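6-phosphogluconolactonase (Thermotoga maritima, PDB 1VL1) catalyses the hydrolysis of 6-phosphogluconolactone to 6-phosphogluconate, the second step of the oxidative pentose phosphate pathway. Local coordinates at residues V193-R198 and Y218-K223; D139-G144 and N188-V193; L78-Y83 and Q90-N95. All blocks are in the same frame, centred on the assembly; numbering follows the deposited sequence.

Interaction 1 (V193-R198 and Y218-K223); sequences VLFLIR and YFVRGK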
ATOM      1  N   VAL A 193      -0.054   3.319  -9.320  1.00 22.47           N
ATOM      2  CA  VAL A 193       0.693   2.694  -8.299  1.00 21.46           C
ATOM      3  C   VAL A 193       1.909   3.597  -8.020  1.00 23.30           C
ATOM      4  O   VAL A 193       2.628   3.987  -8.954  1.00 22.70           O
ATOM      5  CB  VAL A 193       1.194   1.305  -8.723  1.00 23.60           C
ATOM      6  CG1 VAL A 193       2.170   0.789  -7.751  1.00 21.97           C
ATOM      7  CG2 VAL A 193       0.039   0.331  -8.830  1.00 23.04           C
ATOM      8  N   LEU A 194       2.048   3.970  -6.754  1.00 23.45           N
ATOM      9  CA  LEU A 194       3.170   4.785  -6.281  1.00 24.18           C
ATOM     10  C   LEU A 194       4.029   3.945  -5.375  1.00 23.81           C
ATOM     11  O   LEU A 194       3.541   3.385  -4.391  1.00 27.41           O
ATOM     12  CB  LEU A 194       2.661   5.984  -5.474  1.00 24.93           C
ATOM     13  CG  LEU A 194       1.559   6.829  -6.120  1.00 27.13           C
ATOM     14  CD1 LEU A 194       1.305   8.139  -5.292  1.00 27.76           C
ATOM     15  CD2 LEU A 194       1.863   7.164  -7.516  1.00 26.82           C
ATOM     16  N   PHE A 195       5.330   3.875  -5.640  1.00 22.07           N
ATOM     17  CA  PHE A 195       6.268   3.219  -4.725  1.00 21.54           C
ATOM     18  C   PHE A 195       7.079   4.308  -4.011  1.00 21.86           C
ATOM     19  O   PHE A 195       7.557   5.225  -4.650  1.00 22.28           O
ATOM     20  CB  PHE A 195       7.275   2.330  -5.495  1.00 21.70           C
ATOM     21  CG  PHE A 195       6.675   1.031  -5.971  1.00 22.43           C
ATOM     22  CD1 PHE A 195       6.647  -0.082  -5.121  1.00 23.95           C
ATOM     23  CD2 PHE A 195       6.209   0.904  -7.272  1.00 25.54           C
ATOM     24  CE1 PHE A 195       6.105  -1.271  -5.542  1.00 23.72           C
ATOM     25  CE2 PHE A 195       5.691  -0.317  -7.688  1.00 26.20           C
ATOM     26  CZ  PHE A 195       5.633  -1.355  -6.858  1.00 23.88           C
ATOM     27  N   LEU A 196       7.280   4.153  -2.706  1.00 21.70           N
ATOM     28  CA  LEU A 196       8.018   5.121  -1.896  1.00 22.58           C
ATOM     29  C   LEU A 196       9.204   4.402  -1.299  1.00 22.17           C
ATOM     30  O   LEU A 196       9.005   3.522  -0.458  1.00 21.93           O
ATOM     31  CB  LEU A 196       7.125   5.630  -0.771  1.00 22.31           C
ATOM     32  CG  LEU A 196       6.102   6.695  -1.035  1.00 27.27           C
ATOM     33  CD1 LEU A 196       5.446   6.632  -2.316  1.00 31.06           C
ATOM     34  CD2 LEU A 196       5.166   6.837   0.148  1.00 24.73           C
ATOM     35  N   ILE A 197      10.402   4.718  -1.773  1.00 21.84           N
ATOM     36  CA  ILE A 197      11.613   4.023  -1.368  1.00 22.04           C
ATOM     37  C   ILE A 197      12.703   5.021  -1.088  1.00 23.08           C
ATOM     38  O   ILE A 197      12.743   6.104  -1.708  1.00 22.81           O
ATOM     39  CB  ILE A 197      12.097   2.973  -2.381  1.00 22.14           C
ATOM     40  CG1 ILE A 197      12.428   3.578  -3.778  1.00 21.29           C
ATOM     41  CG2 ILE A 197      11.087   1.829  -2.509  1.00 24.26           C
ATOM     42  CD1 ILE A 197      13.350   2.650  -4.523  1.00 23.17           C
ATOM     43  N   ARG A 198      13.624   4.656  -0.196  1.00 22.22           N
ATOM     44  CA  ARG A 198      14.750   5.507   0.125  1.00 23.91           C
ATOM     45  C   ARG A 198      15.990   4.672   0.385  1.00 24.20           C
ATOM     46  O   ARG A 198      15.898   3.574   0.986  1.00 23.86           O
ATOM     47  CB  ARG A 198      14.473   6.388   1.347  1.00 24.30           C
ATOM     48  CG  ARG A 198      13.292   7.342   1.189  1.00 25.49           C
ATOM     49  CD  ARG A 198      12.972   8.088   2.443  1.00 28.34           C
ATOM     50  NE  ARG A 198      13.820   9.248   2.619  1.00 32.50           N
ATOM     51  CZ  ARG A 198      13.516  10.280   3.419  1.00 34.94           C
ATOM     52  NH1 ARG A 198      12.382  10.306   4.120  1.00 37.37           N
ATOM     53  NH2 ARG A 198      14.340  11.287   3.508  1.00 34.91           N
ATOM     54  N   TYR A 218       8.572  -5.954  -9.132  1.00 21.25           N
ATOM     55  CA  TYR A 218       8.604  -5.905 -10.617  1.00 21.60           C
ATOM     56  C   TYR A 218       7.231  -6.129 -11.214  1.00 22.92           C
ATOM     57  O   TYR A 218       6.938  -5.575 -12.252  1.00 22.12           O
ATOM     58  CB  TYR A 218       9.529  -6.987 -11.182  1.00 22.65           C
ATOM     59  CG  TYR A 218       9.597  -7.062 -12.672  1.00 21.62           C
ATOM     60  CD1 TYR A 218      10.315  -6.129 -13.408  1.00 23.66           C
ATOM     61  CD2 TYR A 218       8.937  -8.092 -13.359  1.00 23.30           C
ATOM     62  CE1 TYR A 218      10.379  -6.223 -14.794  1.00 24.02           C
ATOM     63  CE2 TYR A 218       9.037  -8.225 -14.707  1.00 24.88           C
ATOM     64  CZ  TYR A 218       9.720  -7.255 -15.430  1.00 24.86           C
ATOM     65  OH  TYR A 218       9.834  -7.356 -16.803  1.00 26.31           O
ATOM     66  N   PHE A 219       6.377  -6.894 -10.535  1.00 22.11           N
ATOM     67  CA  PHE A 219       5.080  -7.296 -11.148  1.00 22.36           C
ATOM     68  C   PHE A 219       3.912  -6.418 -10.829  1.00 23.70           C
ATOM     69  O   PHE A 219       2.810  -6.672 -11.340  1.00 23.37           O
ATOM     70  CB  PHE A 219       4.756  -8.753 -10.799  1.00 22.99           C
ATOM     71  CG  PHE A 219       5.777  -9.724 -11.307  1.00 22.70           C
ATOM     72  CD1 PHE A 219       5.775 -10.146 -12.636  1.00 24.22           C
ATOM     73  CD2 PHE A 219       6.772 -10.166 -10.476  1.00 23.42           C
ATOM     74  CE1 PHE A 219       6.739 -10.987 -13.115  1.00 24.28           C
ATOM     75  CE2 PHE A 219       7.766 -11.032 -10.972  1.00 22.62           C
ATOM     76  CZ  PHE A 219       7.726 -11.457 -12.277  1.00 23.71           C
ATOM     77  N   VAL A 220       4.117  -5.377 -10.028  1.00 21.23           N
ATOM     78  CA  VAL A 220       3.026  -4.521  -9.587  1.00 21.97           C
ATOM     79  C   VAL A 220       3.104  -3.227 -10.390  1.00 22.51           C
ATOM     80  O   VAL A 220       4.081  -2.458 -10.313  1.00 23.83           O
ATOM     81  CB  VAL A 220       3.037  -4.213  -8.062  1.00 22.02           C
ATOM     82  CG1 VAL A 220       1.874  -3.337  -7.717  1.00 23.07           C
ATOM     83  CG2 VAL A 220       2.889  -5.450  -7.294  1.00 22.55           C
ATOM     84  N   ARG A 221       2.080  -3.013 -11.202  1.00 22.82           N
ATOM     85  CA  ARG A 221       2.012  -1.876 -12.107  1.00 22.92           C
ATOM     86  C   ARG A 221       0.651  -1.259 -12.090  1.00 22.98           C
ATOM     87  O   ARG A 221      -0.367  -1.977 -12.031  1.00 22.55           O
ATOM     88  CB  ARG A 221       2.317  -2.310 -13.517  1.00 22.72           C
ATOM     89  CG  ARG A 221       3.622  -3.020 -13.713  1.00 25.55           C
ATOM     90  CD  ARG A 221       4.860  -2.160 -13.563  1.00 29.15           C
ATOM     91  NE  ARG A 221       6.059  -3.028 -13.664  1.00 28.92           N
ATOM     92  CZ  ARG A 221       6.756  -3.291 -14.747  1.00 31.14           C
ATOM     93  NH1 ARG A 221       6.424  -2.751 -15.925  1.00 31.55           N
ATOM     94  NH2 ARG A 221       7.799  -4.126 -14.661  1.00 28.33           N
ATOM     95  N   GLY A 222       0.591   0.066 -12.198  1.00 22.99           N
ATOM     96  CA  GLY A 222      -0.676   0.753 -12.342  1.00 22.58           C
ATOM     97  C   GLY A 222      -1.251   0.574 -13.748  1.00 23.13           C
ATOM     98  O   GLY A 222      -0.531   0.417 -14.723  1.00 22.17           O
ATOM     99  N   LYS A 223      -2.571   0.543 -13.863  1.00 24.44           N
ATOM    100  CA  LYS A 223      -3.175   0.416 -15.170  1.00 24.76           C
ATOM    101  C   LYS A 223      -2.898   1.634 -16.056  1.00 25.45           C
ATOM    102  O   LYS A 223      -2.812   1.515 -17.292  1.00 25.09           O
ATOM    103  CB  LYS A 223      -4.680   0.316 -15.065  1.00 26.06           C
ATOM    104  CG  LYS A 223      -5.206  -0.886 -14.420  1.00 30.49           C
ATOM    105  CD  LYS A 223      -6.723  -0.689 -14.362  1.00 37.55           C
ATOM    106  CE  LYS A 223      -7.423  -1.759 -13.604  1.00 41.85           C
ATOM    107  NZ  LYS A 223      -8.884  -1.453 -13.501  1.00 42.81           N
TER
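The loop that ends the crossover from strand 192-198 through helix 200-210 to the parallel strand 225-231 lies against Val193 and Phe195, and these two side chains meet its Val220 and Gly222. Val193 touches with both branches. Its CG1, anti to the backbone N (chi1 169°), reaches CG1 of Val220 at 4.1 Å, the two valines crossing at about a right angle. The same torsion sets CG2 beside the backbone N, where it lies against the peptide between Arg221 and Gly222, 3.4 Å from Gly222 N. Glycine, having no side chain, lets its backbone lie close to Val193, with the CA atoms of Val193 and Gly222 4.7 Å apart. Phe195 meets the loop with the far rim of its ring. Val220 O sits at the ring edge, near its plane and 3.8 Å from CE2, while CZ packs against Val220 CB at 4.0 Å. Compact, branched valines suit this narrow seam, and the long flat phenylalanine bridges the wider gap further along; Trp228 stacks on its ring. The loop holds its own shape by polar means. Arg221 turns away from the strand and folds back, giving NH2 to Tyr218 O at 2.9 Å in the carbonyl plane, with a weaker bond from NE to the same oxygen. Asn188 binds the backbone at Phe219 and Arg221, and Thr226 takes the N-H of Gly222. Strand, helix and parallel strand in this order form a beta-alpha-beta crossover, as in Rossmann-like alpha/beta folds.

Interaction 2 (D139-G144 and N188-V193); sequences DLAILG and NTSLYV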
ATOM      1  N   ASP A 139      -8.159   3.280  -7.140  1.00 23.27           N
ATOM      2  CA  ASP A 139      -7.693   4.479  -7.857  1.00 23.00           C
ATOM      3  C   ASP A 139      -6.187   4.681  -7.650  1.00 23.03           C
ATOM      4  O   ASP A 139      -5.465   5.042  -8.583  1.00 23.62           O
ATOM      5  CB  ASP A 139      -8.459   5.706  -7.348  1.00 23.03           C
ATOM      6  CG  ASP A 139      -9.890   5.668  -7.730  1.00 23.22           C
ATOM      7  OD1 ASP A 139     -10.225   5.671  -8.951  1.00 23.57           O
ATOM      8  OD2 ASP A 139     -10.779   5.603  -6.863  1.00 23.50           O
ATOM      9  N   LEU A 140      -5.722   4.379  -6.450  1.00 23.00           N
ATOM     10  CA  LEU A 140      -4.364   4.688  -6.078  1.00 25.06           C
ATOM     11  C   LEU A 140      -3.843   3.686  -5.093  1.00 23.06           C
ATOM     12  O   LEU A 140      -4.573   3.327  -4.182  1.00 23.79           O
ATOM     13  CB  LEU A 140      -4.398   6.046  -5.448  1.00 25.80           C
ATOM     14  CG  LEU A 140      -3.132   6.741  -5.004  1.00 29.04           C
ATOM     15  CD1 LEU A 140      -2.166   6.851  -6.155  1.00 28.53           C
ATOM     16  CD2 LEU A 140      -3.452   8.126  -4.549  1.00 27.57           C
ATOM     17  N   ALA A 141      -2.607   3.204  -5.285  1.00 23.55           N
ATOM     18  CA  ALA A 141      -1.968   2.343  -4.337  1.00 22.90           C
ATOM     19  C   ALA A 141      -0.658   3.030  -3.941  1.00 23.54           C
ATOM     20  O   ALA A 141       0.096   3.435  -4.794  1.00 22.96           O
ATOM     21  CB  ALA A 141      -1.703   0.973  -4.906  1.00 25.18           C
ATOM     22  N   ILE A 142      -0.460   3.219  -2.660  1.00 22.67           N
ATOM     23  CA  ILE A 142       0.765   3.820  -2.091  1.00 23.43           C
ATOM     24  C   ILE A 142       1.524   2.715  -1.379  1.00 23.54           C
ATOM     25  O   ILE A 142       1.139   2.220  -0.274  1.00 22.91           O
ATOM     26  CB  ILE A 142       0.442   5.015  -1.131  1.00 23.27           C
ATOM     27  CG1 ILE A 142      -0.450   6.043  -1.811  1.00 23.75           C
ATOM     28  CG2 ILE A 142       1.733   5.674  -0.639  1.00 23.88           C
ATOM     29  CD1 ILE A 142      -1.026   7.111  -0.913  1.00 27.05           C
ATOM     30  N   LEU A 143       2.607   2.291  -2.021  1.00 23.48           N
ATOM     31  CA  LEU A 143       3.302   1.099  -1.619  1.00 22.96           C
ATOM     32  C   LEU A 143       4.730   1.365  -1.275  1.00 24.00           C
ATOM     33  O   LEU A 143       5.321   2.353  -1.786  1.00 24.47           O
ATOM     34  CB  LEU A 143       3.260   0.093  -2.773  1.00 23.49           C
ATOM     35  CG  LEU A 143       1.866  -0.324  -3.212  1.00 24.15           C
ATOM     36  CD1 LEU A 143       1.957  -1.302  -4.417  1.00 22.12           C
ATOM     37  CD2 LEU A 143       1.079  -0.937  -2.047  1.00 23.53           C
ATOM     38  N   GLY A 144       5.266   0.579  -0.343  1.00 23.43           N
ATOM     39  CA  GLY A 144       6.713   0.480  -0.106  1.00 23.58           C
ATOM     40  C   GLY A 144       7.338  -0.704  -0.804  1.00 22.24           C
ATOM     41  O   GLY A 144       6.656  -1.490  -1.465  1.00 24.13           O
ATOM     42  N   ASN A 188      -2.838  -4.824  -9.053  1.00 22.45           N
ATOM     43  CA  ASN A 188      -2.827  -4.406 -10.439  1.00 22.96           C
ATOM     44  C   ASN A 188      -4.167  -3.891 -10.993  1.00 23.05           C
ATOM     45  O   ASN A 188      -4.251  -3.419 -12.125  1.00 23.74           O
ATOM     46  CB  ASN A 188      -2.205  -5.544 -11.271  1.00 20.68           C
ATOM     47  CG  ASN A 188      -0.697  -5.673 -11.085  1.00 20.83           C
ATOM     48  OD1 ASN A 188      -0.060  -4.805 -10.505  1.00 23.49           O
ATOM     49  ND2 ASN A 188      -0.135  -6.779 -11.553  1.00 26.90           N
ATOM     50  N   THR A 189      -5.239  -3.907 -10.192  1.00 23.77           N
ATOM     51  CA  THR A 189      -6.436  -3.161 -10.562  1.00 24.56           C
ATOM     52  C   THR A 189      -6.293  -1.660 -10.314  1.00 25.50           C
ATOM     53  O   THR A 189      -7.141  -0.887 -10.773  1.00 27.96           O
ATOM     54  CB  THR A 189      -7.707  -3.610  -9.806  1.00 25.32           C
ATOM     55  OG1 THR A 189      -7.580  -3.343  -8.398  1.00 24.46           O
ATOM     56  CG2 THR A 189      -7.920  -5.114  -9.937  1.00 26.44           C
ATOM     57  N   SER A 190      -5.237  -1.248  -9.624  1.00 23.46           N
ATOM     58  CA  SER A 190      -5.040   0.162  -9.316  1.00 23.28           C
ATOM     59  C   SER A 190      -4.695   0.971 -10.560  1.00 23.32           C
ATOM     60  O   SER A 190      -3.824   0.588 -11.336  1.00 23.59           O
ATOM     61  CB  SER A 190      -3.922   0.310  -8.316  1.00 23.32           C
ATOM     62  OG  SER A 190      -4.059  -0.431  -7.122  1.00 23.61           O
ATOM     63  N   LEU A 191      -5.381   2.101 -10.757  1.00 22.58           N
ATOM     64  CA  LEU A 191      -5.085   3.009 -11.865  1.00 22.45           C
ATOM     65  C   LEU A 191      -3.638   3.543 -11.736  1.00 21.99           C
ATOM     66  O   LEU A 191      -2.893   3.536 -12.713  1.00 20.86           O
ATOM     67  CB  LEU A 191      -6.103   4.159 -11.922  1.00 23.03           C
ATOM     68  CG  LEU A 191      -7.565   3.752 -12.182  1.00 24.31           C
ATOM     69  CD1 LEU A 191      -8.476   4.996 -12.140  1.00 24.43           C
ATOM     70  CD2 LEU A 191      -7.698   3.077 -13.583  1.00 27.23           C
ATOM     71  N   TYR A 192      -3.264   3.948 -10.523  1.00 22.61           N
ATOM     72  CA  TYR A 192      -1.940   4.519 -10.254  1.00 23.41           C
ATOM     73  C   TYR A 192      -1.295   3.768  -9.116  1.00 22.28           C
ATOM     74  O   TYR A 192      -1.909   3.542  -8.096  1.00 22.30           O
ATOM     75  CB  TYR A 192      -2.064   6.008  -9.907  1.00 24.65           C
ATOM     76  CG  TYR A 192      -2.677   6.835 -11.014  1.00 27.55           C
ATOM     77  CD1 TYR A 192      -1.914   7.286 -12.049  1.00 27.51           C
ATOM     78  CD2 TYR A 192      -4.063   7.101 -11.037  1.00 25.67           C
ATOM     79  CE1 TYR A 192      -2.475   8.010 -13.106  1.00 27.13           C
ATOM     80  CE2 TYR A 192      -4.661   7.835 -12.106  1.00 30.21           C
ATOM     81  CZ  TYR A 192      -3.831   8.279 -13.137  1.00 27.60           C
ATOM     82  OH  TYR A 192      -4.324   9.017 -14.202  1.00 31.57           O
ATOM     83  N   VAL A 193      -0.054   3.319  -9.320  1.00 22.47           N
ATOM     84  CA  VAL A 193       0.693   2.694  -8.299  1.00 21.46           C
ATOM     85  C   VAL A 193       1.909   3.597  -8.020  1.00 23.30           C
ATOM     86  O   VAL A 193       2.628   3.987  -8.954  1.00 22.70           O
ATOM     87  CB  VAL A 193       1.194   1.305  -8.723  1.00 23.60           C
ATOM     88  CG1 VAL A 193       2.170   0.789  -7.751  1.00 21.97           C
ATOM     89  CG2 VAL A 193       0.039   0.331  -8.830  1.00 23.04           C
TER
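Tyr192 and Leu140 face each other across two neighbouring parallel strands, 140-143 and 192-198, of the central sheet in this Rossmann-like alpha/beta fold. On their face of the sheet the bump is Leu140 CD1: with CG anti to the backbone N (chi1 -176°), the branch leans over the adjoining strand and settles 3.8 Å from Tyr192 CB, at the root of the tyrosine rather than on its ring. The ring itself swings toward the start of the other strand, where Asp139 O lies at its edge, 3.5 Å from CD2. Helix 25-43 packs over this face, with Met37 on Leu140 and Lys36 on Tyr192. The face that carries Ala141 and Val193 is shaped differently. Alanine's single methyl is short enough for Ser190 OG to lie against it, 3.5 Å from Ala141 CB; the small hydroxyl suits the tight spot and is satisfied by Leu187 O. Further along, Leu143 extends CD1 obliquely to Val193 CG1 at 3.9 Å, an apolar fit between a long branch and a short one. Where the strands begin, Leu191 runs alongside Asp139, pointing the same way, and its CD1 rests near OD1. The carboxylate's stronger ties lie elsewhere: OD2 pairs with Lys44 and accepts from Phe48 N. Within these segments two backbone bonds set Tyr192 beside Leu140. Tyr192 N gives to Asp139 O at 3.1 Å, whereas Tyr192 O receives Ala141 N at 2.9 Å.

Interaction 3 (L78-Y83 and Q90-N95); sequences LSDERY and QSNFRN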
ATOM      1  N   LEU A  78      -5.760  -1.438   3.622  1.00 23.04           N
ATOM      2  CA  LEU A  78      -4.371  -1.893   3.773  1.00 21.63           C
ATOM      3  C   LEU A  78      -3.921  -2.809   2.647  1.00 20.85           C
ATOM      4  O   LEU A  78      -4.695  -3.669   2.223  1.00 22.45           O
ATOM      5  CB  LEU A  78      -4.239  -2.663   5.067  1.00 22.02           C
ATOM      6  CG  LEU A  78      -3.912  -1.779   6.254  1.00 25.68           C
ATOM      7  CD1 LEU A  78      -4.731  -0.532   6.428  1.00 28.58           C
ATOM      8  CD2 LEU A  78      -3.974  -2.647   7.448  1.00 24.56           C
ATOM      9  N   SER A  79      -2.658  -2.730   2.236  1.00 22.20           N
ATOM     10  CA  SER A  79      -2.132  -3.612   1.205  1.00 23.10           C
ATOM     11  C   SER A  79      -1.872  -5.009   1.812  1.00 22.57           C
ATOM     12  O   SER A  79      -1.834  -5.988   1.089  1.00 23.42           O
ATOM     13  CB  SER A  79      -0.806  -3.095   0.650  1.00 22.82           C
ATOM     14  OG  SER A  79       0.134  -2.861   1.679  1.00 23.66           O
ATOM     15  N   ASP A  80      -1.611  -5.060   3.098  1.00 22.00           N
ATOM     16  CA  ASP A  80      -1.269  -6.277   3.770  1.00 21.53           C
ATOM     17  C   ASP A  80      -1.284  -6.060   5.282  1.00 22.06           C
ATOM     18  O   ASP A  80      -1.241  -4.949   5.792  1.00 22.82           O
ATOM     19  CB  ASP A  80       0.105  -6.797   3.339  1.00 21.32           C
ATOM     20  CG  ASP A  80       1.217  -5.886   3.764  1.00 23.03           C
ATOM     21  OD1 ASP A  80       1.380  -4.775   3.201  1.00 25.54           O
ATOM     22  OD2 ASP A  80       1.930  -6.215   4.707  1.00 23.92           O
ATOM     23  N   GLU A  81      -1.254  -7.156   5.992  1.00 21.26           N
ATOM     24  CA  GLU A  81      -1.219  -7.077   7.451  1.00 21.45           C
ATOM     25  C   GLU A  81      -0.422  -8.252   8.009  1.00 21.78           C
ATOM     26  O   GLU A  81      -0.471  -9.365   7.516  1.00 23.64           O
ATOM     27  CB  GLU A  81      -2.604  -7.047   8.072  1.00 20.27           C
ATOM     28  CG  GLU A  81      -2.635  -6.900   9.573  1.00 22.29           C
ATOM     29  CD  GLU A  81      -1.986  -5.625  10.029  1.00 21.89           C
ATOM     30  OE1 GLU A  81      -0.748  -5.626  10.199  1.00 23.10           O
ATOM     31  OE2 GLU A  81      -2.727  -4.667  10.258  1.00 23.07           O
ATOM     32  N   ARG A  82       0.324  -7.955   9.061  1.00 21.57           N
ATOM     33  CA  ARG A  82       0.994  -8.969   9.854  1.00 21.14           C
ATOM     34  C   ARG A  82      -0.048  -9.656  10.723  1.00 22.04           C
ATOM     35  O   ARG A  82      -0.883  -9.008  11.363  1.00 20.50           O
ATOM     36  CB  ARG A  82       2.096  -8.325  10.705  1.00 21.81           C
ATOM     37  CG  ARG A  82       3.300  -7.890   9.886  1.00 23.08           C
ATOM     38  CD  ARG A  82       3.185  -6.503   9.291  1.00 25.51           C
ATOM     39  NE  ARG A  82       4.496  -6.102   8.786  1.00 24.41           N
ATOM     40  CZ  ARG A  82       5.462  -5.567   9.502  1.00 27.36           C
ATOM     41  NH1 ARG A  82       5.300  -5.312  10.765  1.00 26.48           N
ATOM     42  NH2 ARG A  82       6.621  -5.285   8.944  1.00 28.13           N
ATOM     43  N   TYR A  83       0.038 -10.991  10.819  1.00 21.66           N
ATOM     44  CA  TYR A  83      -0.970 -11.787  11.536  1.00 23.01           C
ATOM     45  C   TYR A  83      -0.587 -11.793  13.015  1.00 22.43           C
ATOM     46  O   TYR A  83      -0.120 -12.775  13.596  1.00 23.05           O
ATOM     47  CB  TYR A  83      -1.148 -13.221  10.969  1.00 22.83           C
ATOM     48  CG  TYR A  83      -2.370 -13.923  11.549  1.00 22.44           C
ATOM     49  CD1 TYR A  83      -3.648 -13.510  11.244  1.00 20.86           C
ATOM     50  CD2 TYR A  83      -2.236 -15.021  12.403  1.00 21.98           C
ATOM     51  CE1 TYR A  83      -4.753 -14.138  11.779  1.00 20.70           C
ATOM     52  CE2 TYR A  83      -3.334 -15.652  12.968  1.00 23.26           C
ATOM     53  CZ  TYR A  83      -4.587 -15.252  12.643  1.00 21.93           C
ATOM     54  OH  TYR A  83      -5.651 -15.902  13.228  1.00 24.22           O
ATOM     55  N   GLN A  90       3.695  -4.136  15.741  1.00 24.19           N
ATOM     56  CA  GLN A  90       3.991  -4.788  14.460  1.00 24.22           C
ATOM     57  C   GLN A  90       2.797  -4.805  13.493  1.00 22.95           C
ATOM     58  O   GLN A  90       2.894  -5.341  12.392  1.00 23.45           O
ATOM     59  CB  GLN A  90       4.497  -6.241  14.737  1.00 25.36           C
ATOM     60  CG  GLN A  90       5.790  -6.312  15.528  1.00 27.69           C
ATOM     61  CD  GLN A  90       6.229  -7.779  15.910  1.00 28.43           C
ATOM     62  OE1 GLN A  90       5.398  -8.715  16.020  1.00 36.33           O
ATOM     63  NE2 GLN A  90       7.539  -7.969  16.086  1.00 35.09           N
ATOM     64  N   SER A  91       1.661  -4.241  13.921  1.00 22.19           N
ATOM     65  CA  SER A  91       0.437  -4.248  13.117  1.00 21.93           C
ATOM     66  C   SER A  91       0.516  -3.039  12.214  1.00 20.66           C
ATOM     67  O   SER A  91       0.783  -1.930  12.691  1.00 22.10           O
ATOM     68  CB  SER A  91      -0.791  -4.040  14.020  1.00 22.16           C
ATOM     69  OG  SER A  91      -1.974  -3.959  13.263  1.00 23.51           O
ATOM     70  N   ASN A  92       0.256  -3.245  10.942  1.00 21.36           N
ATOM     71  CA  ASN A  92       0.108  -2.149  10.017  1.00 21.18           C
ATOM     72  C   ASN A  92      -1.093  -1.296  10.382  1.00 21.91           C
ATOM     73  O   ASN A  92      -1.026  -0.060  10.285  1.00 21.64           O
ATOM     74  CB  ASN A  92      -0.026  -2.635   8.592  1.00 22.56           C
ATOM     75  CG  ASN A  92       1.261  -3.156   8.032  1.00 24.45           C
ATOM     76  OD1 ASN A  92       2.317  -2.721   8.427  1.00 24.55           O
ATOM     77  ND2 ASN A  92       1.160  -3.993   6.989  1.00 24.70           N
ATOM     78  N   PHE A  93      -2.184  -1.927  10.777  1.00 21.69           N
ATOM     79  CA  PHE A  93      -3.355  -1.158  11.216  1.00 22.23           C
ATOM     80  C   PHE A  93      -3.004  -0.163  12.326  1.00 21.99           C
ATOM     81  O   PHE A  93      -3.375   1.018  12.256  1.00 22.69           O
ATOM     82  CB  PHE A  93      -4.505  -2.051  11.676  1.00 22.36           C
ATOM     83  CG  PHE A  93      -5.614  -1.249  12.260  1.00 20.08           C
ATOM     84  CD1 PHE A  93      -6.486  -0.541  11.420  1.00 23.31           C
ATOM     85  CD2 PHE A  93      -5.713  -1.067  13.602  1.00 24.22           C
ATOM     86  CE1 PHE A  93      -7.460   0.284  11.965  1.00 22.52           C
ATOM     87  CE2 PHE A  93      -6.693  -0.236  14.131  1.00 24.33           C
ATOM     88  CZ  PHE A  93      -7.565   0.422  13.278  1.00 24.70           C
ATOM     89  N   ARG A  94      -2.346  -0.656  13.370  1.00 22.14           N
ATOM     90  CA  ARG A  94      -2.022   0.207  14.504  1.00 22.19           C
ATOM     91  C   ARG A  94      -1.213   1.408  14.023  1.00 22.62           C
ATOM     92  O   ARG A  94      -1.450   2.539  14.409  1.00 23.12           O
ATOM     93  CB  ARG A  94      -1.253  -0.546  15.557  1.00 21.96           C
ATOM     94  CG  ARG A  94      -0.758   0.353  16.630  1.00 23.62           C
ATOM     95  CD  ARG A  94      -0.407  -0.245  17.870  1.00 26.61           C
ATOM     96  NE  ARG A  94       0.406   0.749  18.594  1.00 28.26           N
ATOM     97  CZ  ARG A  94       1.179   0.482  19.606  1.00 31.88           C
ATOM     98  NH1 ARG A  94       1.262  -0.757  20.058  1.00 31.52           N
ATOM     99  NH2 ARG A  94       1.883   1.469  20.168  1.00 31.96           N
ATOM    100  N   ASN A  95      -0.219   1.121  13.204  1.00 22.59           N
ATOM    101  CA  ASN A  95       0.724   2.186  12.792  1.00 22.73           C
ATOM    102  C   ASN A  95       0.082   3.194  11.878  1.00 22.47           C
ATOM    103  O   ASN A  95       0.280   4.387  12.066  1.00 22.44           O
ATOM    104  CB  ASN A  95       2.007   1.594  12.186  1.00 23.25           C
ATOM    105  CG  ASN A  95       2.944   1.083  13.229  1.00 26.70           C
ATOM    106  OD1 ASN A  95       3.663   1.861  13.824  1.00 28.31           O
ATOM    107  ND2 ASN A  95       2.946  -0.215  13.483  1.00 25.56           N
TER
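Glu81 OE1 is gripped by two backbone N-H groups: Asn92 N reaches its syn lone pair at 2.7 Å, and Arg82 N its anti lone pair. OE2 takes Phe93 N at 2.8 Å, also on a syn lone pair, so the carboxylate spans two successive amides in the first turn of helix 92-101. A bend at chi2 (60°) brings it there, and Ser91 OG adds a weak bond to OE2. Ser91 is the N-cap, its hydroxyl accepting weakly from Arg94 N. Asn92 points back at the strand; its ND2 gives a nearly straight bond to Asp80 O at 2.8 Å, the acceptor in the amide plane and the donor above the carbonyl plane, and a weak one to Asp80 OD2 at 3.3 Å. Arg82 curls round to send NH1 to Gln90 O at 2.9 Å, edge-on, with Asn92 OD1 over one guanidinium face. Leu78 CD2 closes the apolar side, 4.3 Å from Phe93 CB. A bound citrate, probably from the crystallisation liquor, lies about 4 Å from the side chain of Arg82, and Arg179 is also close, consistent with an anion-accepting pocket. Glutamate's negative charge at the helix N terminus should be stabilised by the amides and the helix dipole, favouring its ionised form.

In the fold
From the N terminus, interaction 3 comes first and is the most local: it closes the short loop between strand 74-82 and helix 92-101, within one beta-alpha-beta unit. Interaction 2 then joins strand 140-143 to strand 192-198 over 43 intervening residues, and interaction 1 brings the loop before strand 225-231 back onto strand 192-198. The three follow in series, none nested or crossed. Interactions 1 and 2 share Val193 and adjoin, with Leu143 N and O probably hydrogen-bonded to Leu194 O and Leu196 N. Interaction 3 lies about 17 Å from interaction 2, centre to centre, yet Leu143 CD2 packs on Ser79 CB at 3.9 Å. All three reach the same sheet.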